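Local coordinates for protein PRD-containing transcription regulator (Lactobacillus casei, PDB 3NUF) that probably regulates transcription through its PRD, a helical regulatory domain of bacterial regulators that typically respond to sugar phosphotransferase signalling, at residues V53-S65 and I97-H111. Sequence-based numbering, arbitrary orientation.
With EDO (1,2-ethanediol), chain F.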
ATOM      1  N   VAL A  53      -2.495   1.074   9.491  1.00 14.86           N
ATOM      2  CA  VAL A  53      -2.465  -0.316   9.075  1.00 16.82           C
ATOM      3  C   VAL A  53      -1.856  -0.457   7.684  1.00 15.06           C
ATOM      4  O   VAL A  53      -1.022  -1.308   7.435  1.00 14.66           O
ATOM      5  CB  VAL A  53      -3.890  -0.910   9.164  1.00 19.08           C
ATOM      6  CG1 VAL A  53      -3.948  -2.308   8.629  1.00 19.15           C
ATOM      7  CG2 VAL A  53      -4.377  -0.922  10.618  1.00 19.48           C
ATOM      8  N   LEU A  54      -2.211   0.434   6.808  1.00 13.18           N
ATOM      9  CA  LEU A  54      -1.620   0.486   5.452  1.00 13.52           C
ATOM     10  C   LEU A  54      -0.129   0.703   5.479  1.00 13.01           C
ATOM     11  O   LEU A  54       0.672   0.025   4.816  1.00 12.91           O
ATOM     12  CB  LEU A  54      -2.282   1.565   4.599  1.00 13.40           C
ATOM     13  CG  LEU A  54      -1.659   1.801   3.247  1.00 12.91           C
ATOM     14  CD1 LEU A  54      -1.939   0.608   2.313  1.00 14.97           C
ATOM     15  CD2 LEU A  54      -2.173   3.134   2.624  1.00 17.87           C
ATOM     16  N   THR A  55       0.303   1.671   6.286  1.00 13.44           N
ATOM     17  CA  THR A  55       1.713   2.008   6.393  1.00 13.01           C
ATOM     18  C   THR A  55       2.508   0.829   6.861  1.00 12.85           C
ATOM     19  O   THR A  55       3.585   0.543   6.343  1.00 12.99           O
ATOM     20  CB  THR A  55       1.927   3.246   7.324  1.00 14.31           C
ATOM     21  OG1 THR A  55       1.304   4.351   6.711  1.00 14.57           O
ATOM     22  CG2 THR A  55       3.400   3.552   7.520  1.00 16.34           C
ATOM     23  N   ASN A  56       2.026   0.118   7.881  1.00 13.01           N
ATOM     24  CA  ASN A  56       2.738  -1.040   8.379  1.00 12.94           C
ATOM     25  C   ASN A  56       2.974  -2.039   7.243  1.00 11.85           C
ATOM     26  O   ASN A  56       4.069  -2.585   7.077  1.00 13.26           O
ATOM     27  CB  ASN A  56       1.961  -1.697   9.561  1.00 14.40           C
ATOM     28  CG  ASN A  56       2.660  -2.910  10.130  1.00 20.54           C
ATOM     29  OD1 ASN A  56       3.609  -2.767  10.885  1.00 25.83           O
ATOM     30  ND2 ASN A  56       2.218  -4.124   9.719  1.00 23.23           N
ATOM     31  N   HIS A  57       1.937  -2.259   6.456  1.00 13.59           N
ATOM     32  CA  HIS A  57       2.050  -3.236   5.371  1.00 12.08           C
ATOM     33  C   HIS A  57       2.974  -2.729   4.258  1.00 12.68           C
ATOM     34  O   HIS A  57       3.782  -3.499   3.714  1.00 12.32           O
ATOM     35  CB  HIS A  57       0.697  -3.601   4.790  1.00 11.93           C
ATOM     36  CG  HIS A  57       0.777  -4.753   3.844  1.00 12.17           C
ATOM     37  ND1 HIS A  57       1.199  -6.000   4.280  1.00 14.84           N
ATOM     38  CD2 HIS A  57       0.628  -4.840   2.498  1.00 12.10           C
ATOM     39  CE1 HIS A  57       1.281  -6.806   3.223  1.00 14.64           C
ATOM     40  NE2 HIS A  57       0.930  -6.134   2.134  1.00 13.88           N
ATOM     41  N   LEU A  58       2.869  -1.448   3.935  1.00 11.76           N
ATOM     42  CA  LEU A  58       3.752  -0.870   2.911  1.00 11.16           C
ATOM     43  C   LEU A  58       5.222  -0.948   3.323  1.00 12.98           C
ATOM     44  O   LEU A  58       6.101  -1.284   2.520  1.00 11.67           O
ATOM     45  CB  LEU A  58       3.375   0.546   2.548  1.00 12.84           C
ATOM     46  CG  LEU A  58       2.068   0.779   1.811  1.00 12.18           C
ATOM     47  CD1 LEU A  58       1.724   2.297   1.806  1.00 13.07           C
ATOM     48  CD2 LEU A  58       2.065   0.143   0.420  1.00 13.07           C
ATOM     49  N   ILE A  59       5.514  -0.675   4.584  1.00 12.23           N
ATOM     50  CA  ILE A  59       6.876  -0.834   5.083  1.00 12.53           C
ATOM     51  C   ILE A  59       7.376  -2.263   4.981  1.00 11.41           C
ATOM     52  O   ILE A  59       8.531  -2.492   4.565  1.00 11.92           O
ATOM     53  CB  ILE A  59       6.984  -0.295   6.517  1.00 15.16           C
ATOM     54  CG1 ILE A  59       6.850   1.236   6.470  1.00 16.18           C
ATOM     55  CG2 ILE A  59       8.313  -0.685   7.182  1.00 16.05           C
ATOM     56  CD1 ILE A  59       6.665   1.921   7.881  1.00 18.46           C
ATOM     57  N   GLU A  60       6.517  -3.219   5.305  0.50 12.22           N
ATOM     58  CA  GLU A  60       6.869  -4.616   5.149  0.50 12.21           C
ATOM     59  C   GLU A  60       7.178  -4.989   3.687  0.50 11.91           C
ATOM     60  O   GLU A  60       8.172  -5.650   3.399  0.50 12.40           O
ATOM     61  CB  GLU A  60       5.740  -5.500   5.706  0.50 15.05           C
ATOM     62  CG  GLU A  60       5.954  -6.977   5.465  0.50 15.25           C
ATOM     63  CD  GLU A  60       4.745  -7.836   5.885  0.50 18.11           C
ATOM     64  OE1 GLU A  60       4.402  -7.724   7.090  0.50 19.82           O
ATOM     65  OE2 GLU A  60       4.141  -8.578   5.044  0.50 16.62           O
HETATM   66  N   MSE A  61       6.331  -4.529   2.777  1.00 12.08           N
HETATM   67  CA  MSE A  61       6.549  -4.766   1.324  1.00 11.75           C
HETATM   68  C   MSE A  61       7.846  -4.124   0.829  1.00 10.67           C
HETATM   69  O   MSE A  61       8.606  -4.732   0.096  1.00 11.34           O
HETATM   70  CB  MSE A  61       5.390  -4.210   0.510  1.00 11.43           C
HETATM   71  CG  MSE A  61       4.059  -4.905   0.712  1.00 11.65           C
HETATM   72 SE   MSE A  61       2.597  -4.062  -0.224  0.75 11.98          SE
HETATM   73  CE  MSE A  61       3.332  -4.264  -1.963  1.00 17.18           C
ATOM     74  N   LEU A  62       8.094  -2.865   1.209  1.00 10.72           N
ATOM     75  CA  LEU A  62       9.334  -2.206   0.872  1.00 10.47           C
ATOM     76  C   LEU A  62      10.517  -2.979   1.403  1.00 10.86           C
ATOM     77  O   LEU A  62      11.513  -3.212   0.725  1.00 10.86           O
ATOM     78  CB  LEU A  62       9.279  -0.749   1.358  1.00 12.22           C
ATOM     79  CG  LEU A  62      10.495   0.132   1.070  1.00 13.20           C
ATOM     80  CD1 LEU A  62      10.680   0.254  -0.426  1.00 15.27           C
ATOM     81  CD2 LEU A  62      10.299   1.504   1.793  1.00 15.66           C
ATOM     82  N   GLY A  63      10.402  -3.443   2.631  1.00 11.79           N
ATOM     83  CA  GLY A  63      11.461  -4.262   3.197  1.00 12.16           C
ATOM     84  C   GLY A  63      11.752  -5.495   2.387  1.00 11.81           C
ATOM     85  O   GLY A  63      12.917  -5.841   2.108  1.00 12.79           O
ATOM     86  N   ARG A  64      10.720  -6.183   1.941  1.00 10.75           N
ATOM     87  CA  ARG A  64      10.870  -7.409   1.133  1.00 12.41           C
ATOM     88  C   ARG A  64      11.442  -7.116  -0.224  1.00 11.28           C
ATOM     89  O   ARG A  64      12.242  -7.889  -0.744  1.00 11.89           O
ATOM     90  CB  ARG A  64       9.557  -8.225   0.898  1.00 14.63           C
ATOM     91  CG  ARG A  64       9.204  -9.176   1.918  1.00 21.28           C
ATOM     92  CD  ARG A  64       8.146 -10.128   1.407  1.00 14.01           C
ATOM     93  NE  ARG A  64       6.860  -9.484   1.277  1.00 12.87           N
ATOM     94  CZ  ARG A  64       6.083  -9.113   2.271  1.00 12.65           C
ATOM     95  NH1 ARG A  64       6.468  -9.315   3.537  1.00 16.58           N
ATOM     96  NH2 ARG A  64       4.919  -8.587   2.038  1.00 14.37           N
ATOM     97  N   SER A  65      11.084  -5.971  -0.812  1.00 10.23           N
ATOM     98  CA  SER A  65      11.633  -5.548  -2.087  1.00 10.66           C
ATOM     99  C   SER A  65      13.129  -5.398  -2.048  1.00 12.92           C
ATOM    100  O   SER A  65      13.840  -5.599  -3.047  1.00 13.89           O
ATOM    101  CB  SER A  65      11.014  -4.214  -2.574  1.00 11.68           C
ATOM    102  OG  SER A  65      11.524  -3.024  -1.924  1.00 12.43           O
ATOM    103  N   ILE A  97       6.934  -0.217  -6.653  1.00  9.55           N
ATOM    104  CA  ILE A  97       8.007  -0.525  -5.698  1.00  9.64           C
ATOM    105  C   ILE A  97       9.114  -1.285  -6.394  1.00 10.04           C
ATOM    106  O   ILE A  97      10.284  -0.946  -6.186  1.00 11.91           O
ATOM    107  CB  ILE A  97       7.456  -1.300  -4.507  1.00 10.72           C
ATOM    108  CG1 ILE A  97       6.475  -0.487  -3.666  1.00  9.89           C
ATOM    109  CG2 ILE A  97       8.586  -1.791  -3.578  1.00 11.91           C
ATOM    110  CD1 ILE A  97       5.616  -1.302  -2.727  1.00 11.30           C
ATOM    111  N   GLY A  98       8.761  -2.260  -7.187  1.00 10.62           N
ATOM    112  CA  GLY A  98       9.727  -3.079  -7.878  1.00 10.82           C
ATOM    113  C   GLY A  98      10.291  -4.187  -7.010  1.00 10.85           C
ATOM    114  O   GLY A  98      10.164  -4.171  -5.788  1.00 10.35           O
ATOM    115  N   HIS A  99      10.914  -5.159  -7.659  1.00  9.97           N
ATOM    116  CA  HIS A  99      11.543  -6.313  -7.000  1.00  9.11           C
ATOM    117  C   HIS A  99      10.612  -7.069  -6.072  1.00  9.75           C
ATOM    118  O   HIS A  99      11.053  -7.618  -5.044  1.00 11.30           O
ATOM    119  CB  HIS A  99      12.813  -5.865  -6.242  1.00 11.21           C
ATOM    120  CG  HIS A  99      13.859  -5.353  -7.147  1.00 10.39           C
ATOM    121  ND1 HIS A  99      14.090  -4.020  -7.325  1.00 11.52           N
ATOM    122  CD2 HIS A  99      14.724  -6.005  -7.956  1.00 10.18           C
ATOM    123  CE1 HIS A  99      15.077  -3.871  -8.200  1.00 12.30           C
ATOM    124  NE2 HIS A  99      15.499  -5.065  -8.581  1.00 11.12           N
ATOM    125  N   LEU A 100       9.349  -7.122  -6.435  1.00  9.52           N
ATOM    126  CA  LEU A 100       8.357  -7.876  -5.741  1.00  9.82           C
ATOM    127  C   LEU A 100       7.645  -8.826  -6.646  1.00 12.03           C
ATOM    128  O   LEU A 100       7.532  -8.584  -7.848  1.00 13.00           O
ATOM    129  CB  LEU A 100       7.329  -6.948  -5.096  1.00  9.48           C
ATOM    130  CG  LEU A 100       7.816  -6.116  -3.899  1.00  9.62           C
ATOM    131  CD1 LEU A 100       6.734  -5.109  -3.470  1.00 12.46           C
ATOM    132  CD2 LEU A 100       8.223  -7.034  -2.731  1.00 10.94           C
ATOM    133  N   GLU A 101       7.081  -9.872  -6.057  1.00 11.02           N
ATOM    134  CA  GLU A 101       6.245 -10.765  -6.821  1.00  9.93           C
ATOM    135  C   GLU A 101       4.868 -10.185  -7.089  1.00 10.26           C
ATOM    136  O   GLU A 101       4.311  -9.470  -6.250  1.00 10.80           O
ATOM    137  CB  GLU A 101       6.085 -12.089  -6.085  1.00 12.49           C
ATOM    138  CG  GLU A 101       7.422 -12.769  -5.828  1.00 13.94           C
ATOM    139  CD  GLU A 101       8.270 -13.059  -7.062  1.00 16.30           C
ATOM    140  OE1 GLU A 101       7.648 -13.599  -8.022  1.00 16.82           O
ATOM    141  OE2 GLU A 101       9.517 -12.820  -7.060  1.00 15.70           O
ATOM    142  N   VAL A 102       4.322 -10.485  -8.256  1.00  9.45           N
ATOM    143  CA  VAL A 102       3.027  -9.959  -8.653  1.00  9.58           C
ATOM    144  C   VAL A 102       1.973 -10.169  -7.564  1.00 10.37           C
ATOM    145  O   VAL A 102       1.171  -9.279  -7.291  1.00 10.41           O
ATOM    146  CB  VAL A 102       2.532 -10.576 -10.007  1.00 10.56           C
ATOM    147  CG1 VAL A 102       1.074 -10.208 -10.320  1.00 12.17           C
ATOM    148  CG2 VAL A 102       3.444 -10.107 -11.143  1.00 13.32           C
ATOM    149  N   ALA A 103       1.942 -11.361  -6.995  1.00 10.83           N
ATOM    150  CA  ALA A 103       0.932 -11.738  -6.040  1.00  9.92           C
ATOM    151  C   ALA A 103       0.956 -10.990  -4.723  1.00 10.28           C
ATOM    152  O   ALA A 103       0.021 -11.155  -3.933  1.00 11.35           O
ATOM    153  CB  ALA A 103       0.979 -13.270  -5.819  1.00 12.08           C
ATOM    154  N   GLU A 104       1.920 -10.129  -4.457  1.00  9.44           N
ATOM    155  CA  GLU A 104       1.856  -9.174  -3.382  1.00  8.70           C
ATOM    156  C   GLU A 104       0.571  -8.338  -3.525  1.00  9.38           C
ATOM    157  O   GLU A 104       0.077  -7.782  -2.529  1.00 10.79           O
ATOM    158  CB  GLU A 104       3.034  -8.248  -3.372  1.00  9.43           C
ATOM    159  CG  GLU A 104       4.372  -8.854  -3.027  1.00 10.60           C
ATOM    160  CD  GLU A 104       4.694  -8.969  -1.533  1.00 12.26           C
ATOM    161  OE1 GLU A 104       3.967  -8.407  -0.657  1.00 13.27           O
ATOM    162  OE2 GLU A 104       5.730  -9.620  -1.251  1.00 13.07           O
ATOM    163  N   LYS A 105       0.027  -8.210  -4.734  1.00  9.21           N
ATOM    164  CA  LYS A 105      -1.155  -7.381  -4.905  1.00  9.00           C
ATOM    165  C   LYS A 105      -2.340  -7.858  -4.091  1.00  9.86           C
ATOM    166  O   LYS A 105      -3.222  -7.043  -3.789  1.00 10.49           O
ATOM    167  CB  LYS A 105      -1.527  -7.269  -6.386  1.00  9.65           C
ATOM    168  CG  LYS A 105      -2.091  -8.506  -7.012  1.00  8.89           C
ATOM    169  CD  LYS A 105      -2.363  -8.355  -8.510  1.00 10.63           C
ATOM    170  CE  LYS A 105      -2.816  -9.615  -9.131  1.00 12.03           C
ATOM    171  NZ  LYS A 105      -3.184  -9.468 -10.616  1.00 16.14           N
ATOM    172  N   TYR A 106      -2.456  -9.146  -3.818  1.00  9.00           N
ATOM    173  CA  TYR A 106      -3.699  -9.634  -3.177  1.00  9.70           C
ATOM    174  C   TYR A 106      -3.916  -9.095  -1.791  1.00 10.45           C
ATOM    175  O   TYR A 106      -4.939  -8.452  -1.492  1.00 10.98           O
ATOM    176  CB  TYR A 106      -3.750 -11.163  -3.260  1.00 10.04           C
ATOM    177  CG  TYR A 106      -3.752 -11.709  -4.664  1.00 10.88           C
ATOM    178  CD1 TYR A 106      -4.781 -11.376  -5.525  1.00 12.61           C
ATOM    179  CD2 TYR A 106      -2.726 -12.531  -5.145  1.00 11.51           C
ATOM    180  CE1 TYR A 106      -4.768 -11.847  -6.805  1.00 10.93           C
ATOM    181  CE2 TYR A 106      -2.711 -12.990  -6.420  1.00 11.16           C
ATOM    182  CZ  TYR A 106      -3.714 -12.642  -7.266  1.00 12.79           C
ATOM    183  OH  TYR A 106      -3.710 -13.078  -8.572  1.00 15.72           O
ATOM    184  N   VAL A 107      -2.956  -9.279  -0.917  1.00 10.84           N
ATOM    185  CA  VAL A 107      -3.112  -8.772   0.459  1.00 11.48           C
ATOM    186  C   VAL A 107      -3.224  -7.241   0.426  1.00 12.98           C
ATOM    187  O   VAL A 107      -4.044  -6.657   1.143  1.00 12.09           O
ATOM    188  CB  VAL A 107      -2.003  -9.247   1.367  1.00 12.21           C
ATOM    189  CG1 VAL A 107      -1.940  -8.468   2.689  1.00 13.87           C
ATOM    190  CG2 VAL A 107      -2.198 -10.733   1.643  1.00 14.36           C
ATOM    191  N   LEU A 108      -2.430  -6.571  -0.411  1.00 11.22           N
ATOM    192  CA  LEU A 108      -2.519  -5.102  -0.497  1.00 11.05           C
ATOM    193  C   LEU A 108      -3.892  -4.645  -0.967  1.00 10.81           C
ATOM    194  O   LEU A 108      -4.429  -3.653  -0.452  1.00 11.95           O
ATOM    195  CB  LEU A 108      -1.418  -4.538  -1.379  1.00  9.98           C
ATOM    196  CG  LEU A 108      -1.474  -3.014  -1.595  1.00 10.58           C
ATOM    197  CD1 LEU A 108      -1.354  -2.237  -0.290  1.00 11.12           C
ATOM    198  CD2 LEU A 108      -0.389  -2.574  -2.581  1.00 11.75           C
ATOM    199  N   SER A 109      -4.536  -5.380  -1.866  1.00 10.81           N
ATOM    200  CA  SER A 109      -5.856  -4.984  -2.352  1.00 10.98           C
ATOM    201  C   SER A 109      -6.898  -4.848  -1.259  1.00 11.37           C
ATOM    202  O   SER A 109      -7.809  -4.017  -1.392  1.00 12.35           O
ATOM    203  CB  SER A 109      -6.311  -5.937  -3.466  1.00 11.74           C
ATOM    204  OG  SER A 109      -6.794  -7.157  -2.964  1.00 11.75           O
ATOM    205  N   ILE A 110      -6.768  -5.621  -0.208  1.00 11.21           N
ATOM    206  CA  ILE A 110      -7.755  -5.537   0.876  1.00 12.38           C
ATOM    207  C   ILE A 110      -7.727  -4.184   1.568  1.00 13.52           C
ATOM    208  O   ILE A 110      -8.769  -3.718   2.031  1.00 14.70           O
ATOM    209  CB  ILE A 110      -7.517  -6.687   1.876  1.00 13.92           C
ATOM    210  CG1 ILE A 110      -7.587  -8.039   1.189  1.00 16.88           C
ATOM    211  CG2 ILE A 110      -8.499  -6.648   3.076  1.00 16.14           C
ATOM    212  CD1 ILE A 110      -8.804  -8.293   0.343  1.00 18.90           C
ATOM    213  N   HIS A 111      -6.590  -3.528   1.638  1.00 13.05           N
ATOM    214  CA  HIS A 111      -6.506  -2.208   2.223  1.00 12.06           C
ATOM    215  C   HIS A 111      -7.329  -1.239   1.401  1.00 14.40           C
ATOM    216  O   HIS A 111      -8.041  -0.424   1.934  1.00 15.40           O
ATOM    217  CB  HIS A 111      -5.064  -1.785   2.319  1.00 12.93           C
ATOM    218  CG  HIS A 111      -4.260  -2.596   3.264  1.00 11.99           C
ATOM    219  ND1 HIS A 111      -3.871  -2.135   4.496  1.00 15.67           N
ATOM    220  CD2 HIS A 111      -3.693  -3.821   3.123  1.00 12.71           C
ATOM    221  CE1 HIS A 111      -3.163  -3.072   5.104  1.00 16.18           C
ATOM    222  NE2 HIS A 111      -3.039  -4.113   4.302  1.00 14.96           N
TER
HETATM  223  C1  EDO F 307      12.611   0.239   4.862  1.00 34.09           C
HETATM  224  O1  EDO F 307      13.963  -0.165   4.585  1.00 41.57           O
HETATM  225  C2  EDO F 307      11.587  -0.869   4.651  1.00 33.85           C
HETATM  226  O2  EDO F 307      11.626  -1.874   5.671  1.00 42.36           O
HETATM  227  O   HOH W   1       1.370  -7.899  -0.029  1.00 12.96           O
HETATM  228  O   HOH W   2      12.065  -9.128  -3.167  1.00 23.82           O
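The guanidinium of R64 meets the carboxylate of E104 edge to edge: NE reaches OE2 at 2.8 Å and NH2 reaches OE1 at 2.9 Å, the latter bond nearly straight, and both oxygens accept on their syn lone pairs. One face has E60 O and M61 CA above it, both displaced toward its rim; in the conformer given, NH1 and NH2 both turn to OE2 of E60, a glutamate modelled in two positions. A bend at chi3 (-72°) turns the arginine head back along the helix. The imidazoles of H57 and H111 lie nearly parallel, planes at 18°, but slid apart with centroids 5.3 Å from each other. V107 O lies in plane at the edge of H111, whose ND1 comes obliquely to 3.6 Å from L54 CA while CE1 meets V53 O. H57 holds a water in its ring plane at NE2, and this water donates to both O and OE1 of E104; V107 CG1 touches the same ring obliquely. Alongside these polar groups the antiparallel helices 48-67 and 104-115 interlock through L108, a knob among L54, H57, L58 and M61. Selenomethionine M61, bent at chi3, brings its CE to 3.8 Å from I97 CD1, with L100 CD1 also in contact, while V94 of helix 84-97 covers it as well. At the C-terminal end of 53-65, S65 CB packs on I97 CG2, and a second water bridges R64 O and H99 O. The contact thus joins helices of the PRD bundle by an apolar seam edged with charge. Pairing with E104 fixes the guanidinium's rotation and probably balances its charge, E60 adding a second partner in one conformer, and the water ties H57 to E104.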